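Local coordinates for protein L-2,4-diaminobutyric acid acetyltransferase (Geobacillus sp., PDB 6SK1) that probably transfers the acetyl group of acetyl-coenzyme A to L-2,4-diaminobutyric acid, a step of ectoine synthesis, at residues 62-67 with 104-109; 72-77 with 89-94; 127-132 with 164-169. All blocks are in the same frame, centred on the assembly; numbering follows the deposited sequence.

Interaction 1 (62-67 with 104-109); sequences MIAEHE and KAMLTG. With COA (coenzyme A), chain B.
Met-106 reaches from the helix to the strand with its sulfur: SD lies 4.1 Å from Ala-64 CB and equally far, 4.1 Å, from Ala-64 N. Its CG stands beside the backbone N (chi1 -67°), which carries the thioether across to strand 62-66. Met-62 answers from the strand. Its chain, folded at chi2 and chi3, sets CE 4.1 Å from the backbone C of Gly-109, where the helix has no side chain. These are van der Waals touches, partly on backbone atoms, and no hydrogen bond joins the segments; the axes of strand 62-66 and helix 104-109 come within 8.7 Å, their N-to-C directions 143° apart.

The polar bonds lie within the helix and toward coenzyme A. Lys-104 O accepts from Thr-108 N and, through the opposite face of its carbonyl plane, from Thr-108 OG1 at 2.7 Å. Lys-104 N gives a 2.9 Å bond to O2A of the coenzyme A pyrophosphate, while the side chain, kinked at chi3 (-62°), carries NZ to 2.8 Å from O9A of the 3'-phosphate. Gly-101 and Ala-103 add further backbone N-H donors, as in the pyrophosphate-binding loop of GNAT enzymes.

The chemistry is thus divided: thioether packing seats the helix on the sheet, while its N-terminal end, probably electropositive, holds the phosphates.

Interaction 2 (72-77 with 89-94); sequences GFISAF and WQVAVA. With COA (coenzyme A), chain B.
Ser-75 O is gripped by two successive amides: Trp-89 N at 2.9 Å and, more weakly, Gln-90 N at 3.4 Å. Two residues thus face one, the definition of a classic beta bulge. Beyond it the antiparallel register is regular. Ser-75 N donates to Gln-90 O, and Phe-73 exchanges two backbone bonds with Ala-92 as a hydrogen-bonded pair. Ile-74 and Val-91, a non-hydrogen-bonded pair, lie side by side on the face that packs against Met-106, with Ile-74 CG1 3.9 Å from Val-91 CG2.

In the GNAT fold a bulge in this strand helps splay it from the next, and the pantetheine arm lies along the edge thus opened. Here that arm pairs like a short strand: N4P of coenzyme A donates to Val-91 O at 2.7 Å, and Val-93 N donates to its O9P at 2.8 Å.

At the bulge Trp-89 CG sits between its own N and carbonyl carbon (chi1 65°), turning the indole over Ser-75, whose OG lies above one ring face. Trp-89 NE1 does not bond to that hydroxyl, the angle being poor, and donates to a water that also donates to Ala-76 O. A second water joins Ser-75 OG to Gln-90 OE1, which Tyr-50 OH also engages. Phe-77 CD2 comes 3.7 Å from Trp-89 CD1, the rings oblique at 57°; Phe-57 of the second subunit meets Phe-77 edge-to-face.

Interaction 3 (127-132 with 164-169); sequences SPSNMA and THEDEP. With COA (coenzyme A), chain B.
Glu-166 points its carboxylate at the turn carrying Ser-127 and Ser-129, and the two serines meet it differently. Ser-129 OG donates directly to Glu-166 OE2 at 2.6 Å, where the carboxylate offers its syn lone pair. Ser-127 OG works through a water, 2.7 Å from that hydroxyl, and the same water donates to Glu-166 OE1 at 2.9 Å. Glu-166 can span the distance because its CG stands beside the backbone N (chi1 -66°) and the chain runs extended beyond it. Its own backbone is held in turn: His-165 ND1 donates to Glu-166 O at 2.8 Å, straight and in both the carbonyl and the imidazole planes, and the His-165 ring stacks on Phe-159.

Next to this polar patch the backbones press together. Ser-127 CA makes a CA-H...O contact of 3.2 Å with Asp-167 O, a buried carbonyl that has no hydrogen-bond partner in the model. Pro-128 and Pro-169 cross obliquely, their CD atoms 4.2 Å apart. In the conformer modelled here, Glu-168 starts away from the turn but bends back at chi2 beside Ser-127, and its OE2 bonds to Thr-125 OG1.

The amide of Asn-130 serves the cofactor. With CG anti to the backbone N (chi1 -166°), it divides its work: OD1 accepts from Ser-133 N, while ND2 donates to O5P of coenzyme A at 2.9 Å. Just beyond, Ala-132 CB touches the adenine at N7A, 3.4 Å away. The type I turn from Ser-127 ends at Asn-130, whose OD1 bond to Ser-133 N makes it the N-cap of helix 131-143, and this strand-to-helix junction, with an asparagine on the pantetheine arm, is a familiar part of the GNAT acetyl-coenzyme A site.

In the fold
All three contacts reach the seven-stranded mixed sheet of the GNAT fold and touch the same coenzyme A. Interactions 1 and 2 have centres about 9 Å apart and meet directly, because strands 61-66 and 69-79 are sheet neighbours; along the chain, interaction 2 is nested inside the loop closed by interaction 1. Strand 85-93 runs on to helix 102-112, linking the pantetheine-binding edge to the phosphate-binding helix end. Interaction 3 follows later in sequence, its centre about 16 Å from that of interaction 2 and 23 Å from that of interaction 1, without touching either. The cofactor therefore spans separate parts of the fold.

Interaction 1 (62-67 with 104-109)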
# COMPACT_ATOMS: atom_id res chain seq x y z
N MET A 62 1.31 3.02 -13.30
CA MET A 62 1.69 3.84 -14.45
C MET A 62 1.65 5.29 -14.09
O MET A 62 0.78 5.68 -13.27
CB MET A 62 0.79 3.56 -15.62
CG MET A 62 1.37 4.04 -16.96
SD MET A 62 2.66 2.97 -17.67
CE MET A 62 1.70 1.59 -18.17
N ILE A 63 2.51 6.08 -14.64
CA ILE A 63 2.57 7.58 -14.58
C ILE A 63 2.26 8.09 -15.98
O ILE A 63 2.73 7.53 -16.96
CB ILE A 63 3.99 8.03 -14.20
CG1 ILE A 63 4.05 7.90 -12.74
CG2 ILE A 63 4.35 9.45 -14.70
CD1 ILE A 63 5.30 8.44 -12.07
N ALA A 64 1.56 9.21 -16.02
CA ALA A 64 1.47 10.05 -17.22
C ALA A 64 2.22 11.31 -16.97
O ALA A 64 2.07 11.96 -15.98
CB ALA A 64 0.03 10.39 -17.54
N GLU A 65 3.09 11.65 -17.92
CA GLU A 65 3.88 12.86 -17.80
C GLU A 65 3.74 13.74 -19.08
O GLU A 65 3.65 13.21 -20.18
CB GLU A 65 5.34 12.39 -17.61
CG GLU A 65 6.47 13.26 -17.12
CD GLU A 65 7.68 12.37 -16.70
OE1 GLU A 65 8.10 11.54 -17.51
OE2 GLU A 65 8.21 12.51 -15.62
N HIS A 66 3.72 15.04 -18.86
CA HIS A 66 3.56 15.98 -19.98
C HIS A 66 4.59 17.03 -19.76
O HIS A 66 4.61 17.66 -18.71
CB HIS A 66 2.16 16.54 -20.05
CG HIS A 66 2.00 17.56 -21.13
ND1 HIS A 66 1.85 18.90 -20.88
CD2 HIS A 66 2.03 17.43 -22.48
CE1 HIS A 66 1.76 19.56 -22.02
NE2 HIS A 66 1.85 18.68 -23.01
N GLU A 67 5.47 17.13 -20.76
CA GLU A 67 6.59 18.11 -20.78
C GLU A 67 7.31 18.08 -19.41
O GLU A 67 7.43 19.07 -18.75
CB GLU A 67 6.08 19.50 -21.21
N LYS A 104 -7.92 7.03 -19.11
CA LYS A 104 -8.24 5.94 -19.99
C LYS A 104 -6.95 5.36 -20.58
O LYS A 104 -6.86 4.12 -20.64
CB LYS A 104 -9.17 6.42 -21.11
CG LYS A 104 -9.65 5.38 -22.03
CD LYS A 104 -10.38 5.96 -23.26
CE LYS A 104 -11.60 6.72 -22.84
NZ LYS A 104 -12.48 6.81 -24.05
N ALA A 105 -6.05 6.21 -21.01
CA ALA A 105 -4.78 5.70 -21.57
C ALA A 105 -3.95 5.04 -20.51
O ALA A 105 -3.27 4.01 -20.84
CB ALA A 105 -4.02 6.83 -22.18
N MET A 106 -3.92 5.55 -19.29
CA MET A 106 -3.17 4.85 -18.22
C MET A 106 -3.74 3.48 -17.97
O MET A 106 -3.01 2.48 -17.83
CB MET A 106 -3.18 5.65 -16.92
CG MET A 106 -2.43 6.96 -16.95
SD MET A 106 -2.15 7.66 -15.32
CE MET A 106 -3.86 8.13 -14.91
N LEU A 107 -5.06 3.36 -17.82
CA LEU A 107 -5.70 2.11 -17.54
C LEU A 107 -5.49 1.11 -18.73
O LEU A 107 -5.15 -0.06 -18.52
CB LEU A 107 -7.19 2.28 -17.21
CG LEU A 107 -8.00 1.02 -16.95
CD1 LEU A 107 -7.44 0.17 -15.82
CD2 LEU A 107 -9.44 1.39 -16.78
N THR A 108 -5.77 1.57 -19.92
CA THR A 108 -5.65 0.72 -21.10
C THR A 108 -4.19 0.27 -21.26
O THR A 108 -3.93 -0.93 -21.49
CB THR A 108 -6.10 1.53 -22.33
OG1 THR A 108 -7.47 1.92 -22.13
CG2 THR A 108 -6.04 0.78 -23.61
N GLY A 109 -3.28 1.18 -21.05
CA GLY A 109 -1.85 0.84 -21.16
C GLY A 109 -1.46 -0.12 -20.10
O GLY A 109 -0.78 -1.14 -20.36
N1A COA B . -17.96 13.77 -16.10
C2A COA B . -18.41 12.83 -16.88
N3A COA B . -17.70 11.96 -17.57
C4A COA B . -16.37 12.10 -17.34
C5A COA B . -15.78 13.06 -16.53
C6A COA B . -16.64 13.98 -15.83
N6A COA B . -16.19 14.92 -15.05
N7A COA B . -14.40 12.93 -16.51
C8A COA B . -14.25 11.90 -17.32
N9A COA B . -15.33 11.37 -17.83
C1B COA B . -15.43 10.22 -18.66
C2B COA B . -14.82 10.30 -20.02
O2B COA B . -15.82 10.85 -20.94
C3B COA B . -14.35 8.91 -20.37
O3B COA B . -15.51 8.11 -20.72
P3B COA B . -15.48 7.00 -21.91
O7A COA B . -14.55 5.95 -21.40
O8A COA B . -17.01 6.62 -22.03
O9A COA B . -14.98 7.75 -23.10
C4B COA B . -13.92 8.42 -18.99
O4B COA B . -14.64 9.18 -18.04
C5B COA B . -12.46 8.61 -18.70
O5B COA B . -12.02 9.92 -19.10
P1A COA B . -10.55 10.43 -18.99
O1A COA B . -10.47 11.74 -19.72
O2A COA B . -9.61 9.32 -19.39
O3A COA B . -10.41 10.70 -17.44
P2A COA B . -9.42 11.70 -16.73
O4A COA B . -8.07 11.63 -17.39
O5A COA B . -10.06 13.07 -16.62
O6A COA B . -9.28 11.08 -15.26
CBP COA B . -10.07 10.71 -13.04
CCP COA B . -10.41 10.59 -14.50
CDP COA B . -11.15 9.95 -12.31
CEP COA B . -8.74 10.01 -12.79
CAP COA B . -9.99 12.17 -12.59
OAP COA B . -11.35 12.76 -12.70
C9P COA B . -9.50 12.36 -11.21
O9P COA B . -8.29 12.40 -11.01
N8P COA B . -10.38 12.46 -10.26
C7P COA B . -9.95 12.82 -8.87
C6P COA B . -9.30 11.61 -8.28
C5P COA B . -10.24 10.43 -8.24
O5P COA B . -11.35 10.61 -7.87
N4P COA B . -9.81 9.18 -8.61
C3P COA B . -10.50 8.01 -8.61
C2P COA B . -10.52 7.50 -7.16
S1P COA B . -8.82 6.84 -6.62

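Interaction 2 (72-77 with 89-94)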
# COMPACT_ATOMS: atom_id res chain seq x y z
N GLY A 72 -0.56 12.39 -14.29
CA GLY A 72 -1.45 11.30 -13.99
C GLY A 72 -0.74 10.17 -13.28
O GLY A 72 0.47 9.96 -13.46
N PHE A 73 -1.49 9.42 -12.50
CA PHE A 73 -0.99 8.23 -11.82
C PHE A 73 -2.07 7.19 -11.62
O PHE A 73 -3.23 7.53 -11.30
CB PHE A 73 -0.48 8.62 -10.42
CG PHE A 73 0.07 7.51 -9.53
CD1 PHE A 73 1.31 6.95 -9.85
CD2 PHE A 73 -0.60 7.11 -8.44
CE1 PHE A 73 1.85 5.90 -9.05
CE2 PHE A 73 -0.03 6.09 -7.60
CZ PHE A 73 1.14 5.54 -7.96
N ILE A 74 -1.72 5.92 -11.74
CA ILE A 74 -2.60 4.79 -11.43
C ILE A 74 -1.79 3.80 -10.66
O ILE A 74 -0.65 3.45 -11.07
CB ILE A 74 -3.29 4.26 -12.66
CG1 ILE A 74 -4.31 3.17 -12.32
CG2 ILE A 74 -2.31 3.74 -13.71
CD1 ILE A 74 -5.23 2.78 -13.47
N SER A 75 -2.36 3.29 -9.56
CA SER A 75 -1.71 2.25 -8.77
C SER A 75 -2.66 1.08 -8.65
O SER A 75 -3.87 1.20 -8.41
CB SER A 75 -1.24 2.69 -7.44
OG SER A 75 -2.34 3.16 -6.68
N ALA A 76 -2.08 -0.11 -8.77
CA ALA A 76 -2.81 -1.36 -8.68
C ALA A 76 -1.92 -2.40 -8.10
O ALA A 76 -0.71 -2.28 -8.11
CB ALA A 76 -3.37 -1.80 -10.03
N PHE A 77 -2.52 -3.48 -7.66
CA PHE A 77 -1.77 -4.69 -7.25
C PHE A 77 -2.54 -5.91 -7.73
O PHE A 77 -3.77 -5.91 -7.83
CB PHE A 77 -1.58 -4.74 -5.70
CG PHE A 77 -2.80 -4.65 -4.90
CD1 PHE A 77 -3.56 -5.80 -4.62
CD2 PHE A 77 -3.29 -3.45 -4.43
CE1 PHE A 77 -4.71 -5.71 -3.84
CE2 PHE A 77 -4.41 -3.39 -3.64
CZ PHE A 77 -5.14 -4.54 -3.39
N TRP A 89 -6.30 0.71 -6.95
CA TRP A 89 -6.69 1.41 -5.72
C TRP A 89 -6.56 2.89 -5.76
O TRP A 89 -7.11 3.54 -4.88
CB TRP A 89 -6.13 0.83 -4.57
CG TRP A 89 -4.65 0.89 -4.45
CD1 TRP A 89 -3.74 0.12 -5.10
CD2 TRP A 89 -3.96 1.53 -3.33
NE1 TRP A 89 -2.46 0.41 -4.63
CE2 TRP A 89 -2.54 1.23 -3.49
CE3 TRP A 89 -4.37 2.32 -2.16
CZ2 TRP A 89 -1.56 1.68 -2.57
CZ3 TRP A 89 -3.39 2.75 -1.31
CH2 TRP A 89 -1.98 2.41 -1.47
N GLN A 90 -5.82 3.45 -6.72
CA GLN A 90 -5.79 4.89 -6.85
C GLN A 90 -5.65 5.27 -8.29
O GLN A 90 -4.85 4.67 -9.04
CB GLN A 90 -4.65 5.51 -6.06
CG GLN A 90 -4.73 7.01 -5.77
CD GLN A 90 -4.14 7.36 -4.29
OE1 GLN A 90 -3.06 6.84 -3.77
NE2 GLN A 90 -4.93 8.19 -3.53
N VAL A 91 -6.38 6.30 -8.78
CA VAL A 91 -6.21 6.87 -10.12
C VAL A 91 -6.34 8.35 -9.90
O VAL A 91 -7.26 8.79 -9.23
CB VAL A 91 -7.24 6.42 -11.19
CG1 VAL A 91 -6.68 6.81 -12.51
CG2 VAL A 91 -7.54 4.97 -11.10
N ALA A 92 -5.47 9.14 -10.48
CA ALA A 92 -5.48 10.62 -10.31
C ALA A 92 -4.96 11.23 -11.58
O ALA A 92 -3.93 10.85 -12.10
CB ALA A 92 -4.71 11.02 -9.12
N VAL A 93 -5.67 12.31 -12.07
CA VAL A 93 -5.14 13.14 -13.13
C VAL A 93 -5.24 14.58 -12.67
O VAL A 93 -6.27 14.97 -12.08
CB VAL A 93 -5.92 12.89 -14.40
CG1 VAL A 93 -5.61 13.95 -15.48
CG2 VAL A 93 -5.63 11.48 -14.94
N ALA A 94 -4.22 15.34 -12.88
CA ALA A 94 -4.27 16.75 -12.51
C ALA A 94 -5.42 17.49 -13.16
O ALA A 94 -5.75 17.24 -14.33
CB ALA A 94 -2.96 17.38 -12.94
N1A COA B . -17.96 13.77 -16.10
C2A COA B . -18.41 12.83 -16.88
N3A COA B . -17.70 11.96 -17.57
C4A COA B . -16.37 12.10 -17.34
C5A COA B . -15.78 13.06 -16.53
C6A COA B . -16.64 13.98 -15.83
N6A COA B . -16.19 14.92 -15.05
N7A COA B . -14.40 12.93 -16.51
C8A COA B . -14.25 11.90 -17.32
N9A COA B . -15.33 11.37 -17.83
C1B COA B . -15.43 10.22 -18.66
C2B COA B . -14.82 10.30 -20.02
O2B COA B . -15.82 10.85 -20.94
C3B COA B . -14.35 8.91 -20.37
O3B COA B . -15.51 8.11 -20.72
P3B COA B . -15.48 7.00 -21.91
O7A COA B . -14.55 5.95 -21.40
O8A COA B . -17.01 6.62 -22.03
O9A COA B . -14.98 7.75 -23.10
C4B COA B . -13.92 8.42 -18.99
O4B COA B . -14.64 9.18 -18.04
C5B COA B . -12.46 8.61 -18.70
O5B COA B . -12.02 9.92 -19.10
P1A COA B . -10.55 10.43 -18.99
O1A COA B . -10.47 11.74 -19.72
O2A COA B . -9.61 9.32 -19.39
O3A COA B . -10.41 10.70 -17.44
P2A COA B . -9.42 11.70 -16.73
O4A COA B . -8.07 11.63 -17.39
O5A COA B . -10.06 13.07 -16.62
O6A COA B . -9.28 11.08 -15.26
CBP COA B . -10.07 10.71 -13.04
CCP COA B . -10.41 10.59 -14.50
CDP COA B . -11.15 9.95 -12.31
CEP COA B . -8.74 10.01 -12.79
CAP COA B . -9.99 12.17 -12.59
OAP COA B . -11.35 12.76 -12.70
C9P COA B . -9.50 12.36 -11.21
O9P COA B . -8.29 12.40 -11.01
N8P COA B . -10.38 12.46 -10.26
C7P COA B . -9.95 12.82 -8.87
C6P COA B . -9.30 11.61 -8.28
C5P COA B . -10.24 10.43 -8.24
O5P COA B . -11.35 10.61 -7.87
N4P COA B . -9.81 9.18 -8.61
C3P COA B . -10.50 8.01 -8.61
C2P COA B . -10.52 7.50 -7.16
S1P COA B . -8.82 6.84 -6.62
O HOH W 1 -1.80 4.56 -4.34
O HOH W 2 -0.08 -1.03 -5.66

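Interaction 3 (127-132 with 164-169)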
# COMPACT_ATOMS: atom_id res chain seq x y z
N SER A 127 -16.84 5.98 -5.53
CA SER A 127 -17.93 6.63 -4.79
C SER A 127 -19.12 6.92 -5.72
O SER A 127 -18.97 7.15 -6.93
CB SER A 127 -17.50 7.81 -4.11
OG SER A 127 -17.68 8.95 -5.00
N PRO A 128 -20.33 7.00 -5.15
CA PRO A 128 -21.49 7.29 -6.05
C PRO A 128 -21.40 8.61 -6.76
O PRO A 128 -22.04 8.72 -7.84
CB PRO A 128 -22.66 7.20 -5.12
CG PRO A 128 -22.14 6.30 -3.93
CD PRO A 128 -20.73 6.64 -3.82
N SER A 129 -20.80 9.61 -6.22
CA SER A 129 -20.72 10.90 -6.88
C SER A 129 -19.57 11.04 -7.86
O SER A 129 -19.45 12.04 -8.53
CB SER A 129 -20.57 12.00 -5.89
OG SER A 129 -19.39 11.93 -5.15
N ASN A 130 -18.70 10.03 -7.93
CA ASN A 130 -17.49 10.15 -8.77
C ASN A 130 -17.80 9.63 -10.13
O ASN A 130 -17.46 8.52 -10.54
CB ASN A 130 -16.39 9.37 -8.15
CG ASN A 130 -15.05 9.71 -8.76
OD1 ASN A 130 -14.97 10.30 -9.82
ND2 ASN A 130 -13.95 9.39 -8.01
N MET A 131 -18.52 10.42 -10.90
CA MET A 131 -18.91 10.04 -12.26
C MET A 131 -17.67 9.81 -13.16
O MET A 131 -17.68 8.90 -13.99
CB MET A 131 -19.83 11.15 -12.85
CG MET A 131 -20.13 10.91 -14.31
SD MET A 131 -21.28 9.54 -14.58
CE MET A 131 -20.27 8.15 -14.11
N ALA A 132 -16.73 10.66 -13.00
CA ALA A 132 -15.48 10.57 -13.84
C ALA A 132 -14.85 9.17 -13.68
O ALA A 132 -14.54 8.51 -14.67
CB ALA A 132 -14.56 11.61 -13.42
N THR A 164 -15.44 12.88 7.30
CA THR A 164 -16.48 12.31 6.51
C THR A 164 -15.99 11.76 5.21
O THR A 164 -15.32 12.52 4.49
CB THR A 164 -17.61 13.32 6.24
OG1 THR A 164 -17.93 14.00 7.45
CG2 THR A 164 -18.87 12.67 5.67
N HIS A 165 -16.29 10.51 4.89
CA HIS A 165 -15.89 9.93 3.63
C HIS A 165 -17.12 9.36 2.97
O HIS A 165 -18.04 8.87 3.60
CB HIS A 165 -14.94 8.74 3.97
CG HIS A 165 -14.04 8.30 2.85
ND1 HIS A 165 -14.45 7.54 1.78
CD2 HIS A 165 -12.74 8.53 2.67
CE1 HIS A 165 -13.41 7.32 0.97
NE2 HIS A 165 -12.38 7.92 1.51
N GLU A 166 -17.10 9.38 1.62
CA GLU A 166 -18.17 8.72 0.89
C GLU A 166 -18.09 7.21 0.92
O GLU A 166 -17.00 6.61 1.13
CB GLU A 166 -18.24 9.25 -0.53
CG GLU A 166 -18.66 10.73 -0.58
CD GLU A 166 -18.75 11.29 -1.96
OE1 GLU A 166 -17.82 12.06 -2.28
OE2 GLU A 166 -19.68 10.91 -2.73
N ASP A 167 -19.24 6.57 0.69
CA ASP A 167 -19.27 5.17 0.46
C ASP A 167 -18.36 4.86 -0.75
O ASP A 167 -18.22 5.61 -1.72
CB ASP A 167 -20.65 4.76 0.03
CG ASP A 167 -21.66 4.71 1.15
OD1 ASP A 167 -21.46 4.65 2.34
OD2 ASP A 167 -22.92 4.51 0.77
N GLU A 168 -17.76 3.67 -0.68
CA GLU A 168 -16.85 3.12 -1.67
C GLU A 168 -17.33 1.75 -2.17
O GLU A 168 -16.71 0.73 -1.82
CB GLU A 168 -15.48 3.07 -0.98
CG GLU A 168 -14.78 4.46 -1.08
CD GLU A 168 -14.59 4.83 -2.55
OE1 GLU A 168 -15.17 5.62 -3.06
OE2 GLU A 168 -14.04 4.19 -3.33
N PRO A 169 -18.41 1.68 -2.95
CA PRO A 169 -18.82 0.38 -3.47
C PRO A 169 -17.78 -0.24 -4.37
O PRO A 169 -17.01 0.47 -5.06
CB PRO A 169 -20.05 0.70 -4.31
CG PRO A 169 -20.24 2.14 -4.28
CD PRO A 169 -19.27 2.76 -3.34
N1A COA B . -17.96 13.77 -16.10
C2A COA B . -18.41 12.83 -16.88
N3A COA B . -17.70 11.96 -17.57
C4A COA B . -16.37 12.10 -17.34
C5A COA B . -15.78 13.06 -16.53
C6A COA B . -16.64 13.98 -15.83
N6A COA B . -16.19 14.92 -15.05
N7A COA B . -14.40 12.93 -16.51
C8A COA B . -14.25 11.90 -17.32
N9A COA B . -15.33 11.37 -17.83
C1B COA B . -15.43 10.22 -18.66
C2B COA B . -14.82 10.30 -20.02
O2B COA B . -15.82 10.85 -20.94
C3B COA B . -14.35 8.91 -20.37
O3B COA B . -15.51 8.11 -20.72
P3B COA B . -15.48 7.00 -21.91
O7A COA B . -14.55 5.95 -21.40
O8A COA B . -17.01 6.62 -22.03
O9A COA B . -14.98 7.75 -23.10
C4B COA B . -13.92 8.42 -18.99
O4B COA B . -14.64 9.18 -18.04
C5B COA B . -12.46 8.61 -18.70
O5B COA B . -12.02 9.92 -19.10
P1A COA B . -10.55 10.43 -18.99
O1A COA B . -10.47 11.74 -19.72
O2A COA B . -9.61 9.32 -19.39
O3A COA B . -10.41 10.70 -17.44
P2A COA B . -9.42 11.70 -16.73
O4A COA B . -8.07 11.63 -17.39
O5A COA B . -10.06 13.07 -16.62
O6A COA B . -9.28 11.08 -15.26
CBP COA B . -10.07 10.71 -13.04
CCP COA B . -10.41 10.59 -14.50
CDP COA B . -11.15 9.95 -12.31
CEP COA B . -8.74 10.01 -12.79
CAP COA B . -9.99 12.17 -12.59
OAP COA B . -11.35 12.76 -12.70
C9P COA B . -9.50 12.36 -11.21
O9P COA B . -8.29 12.40 -11.01
N8P COA B . -10.38 12.46 -10.26
C7P COA B . -9.95 12.82 -8.87
C6P COA B . -9.30 11.61 -8.28
C5P COA B . -10.24 10.43 -8.24
O5P COA B . -11.35 10.61 -7.87
N4P COA B . -9.81 9.18 -8.61
C3P COA B . -10.50 8.01 -8.61
C2P COA B . -10.52 7.50 -7.16
S1P COA B . -8.82 6.84 -6.62
O HOH W 3 -15.99 10.88 -4.24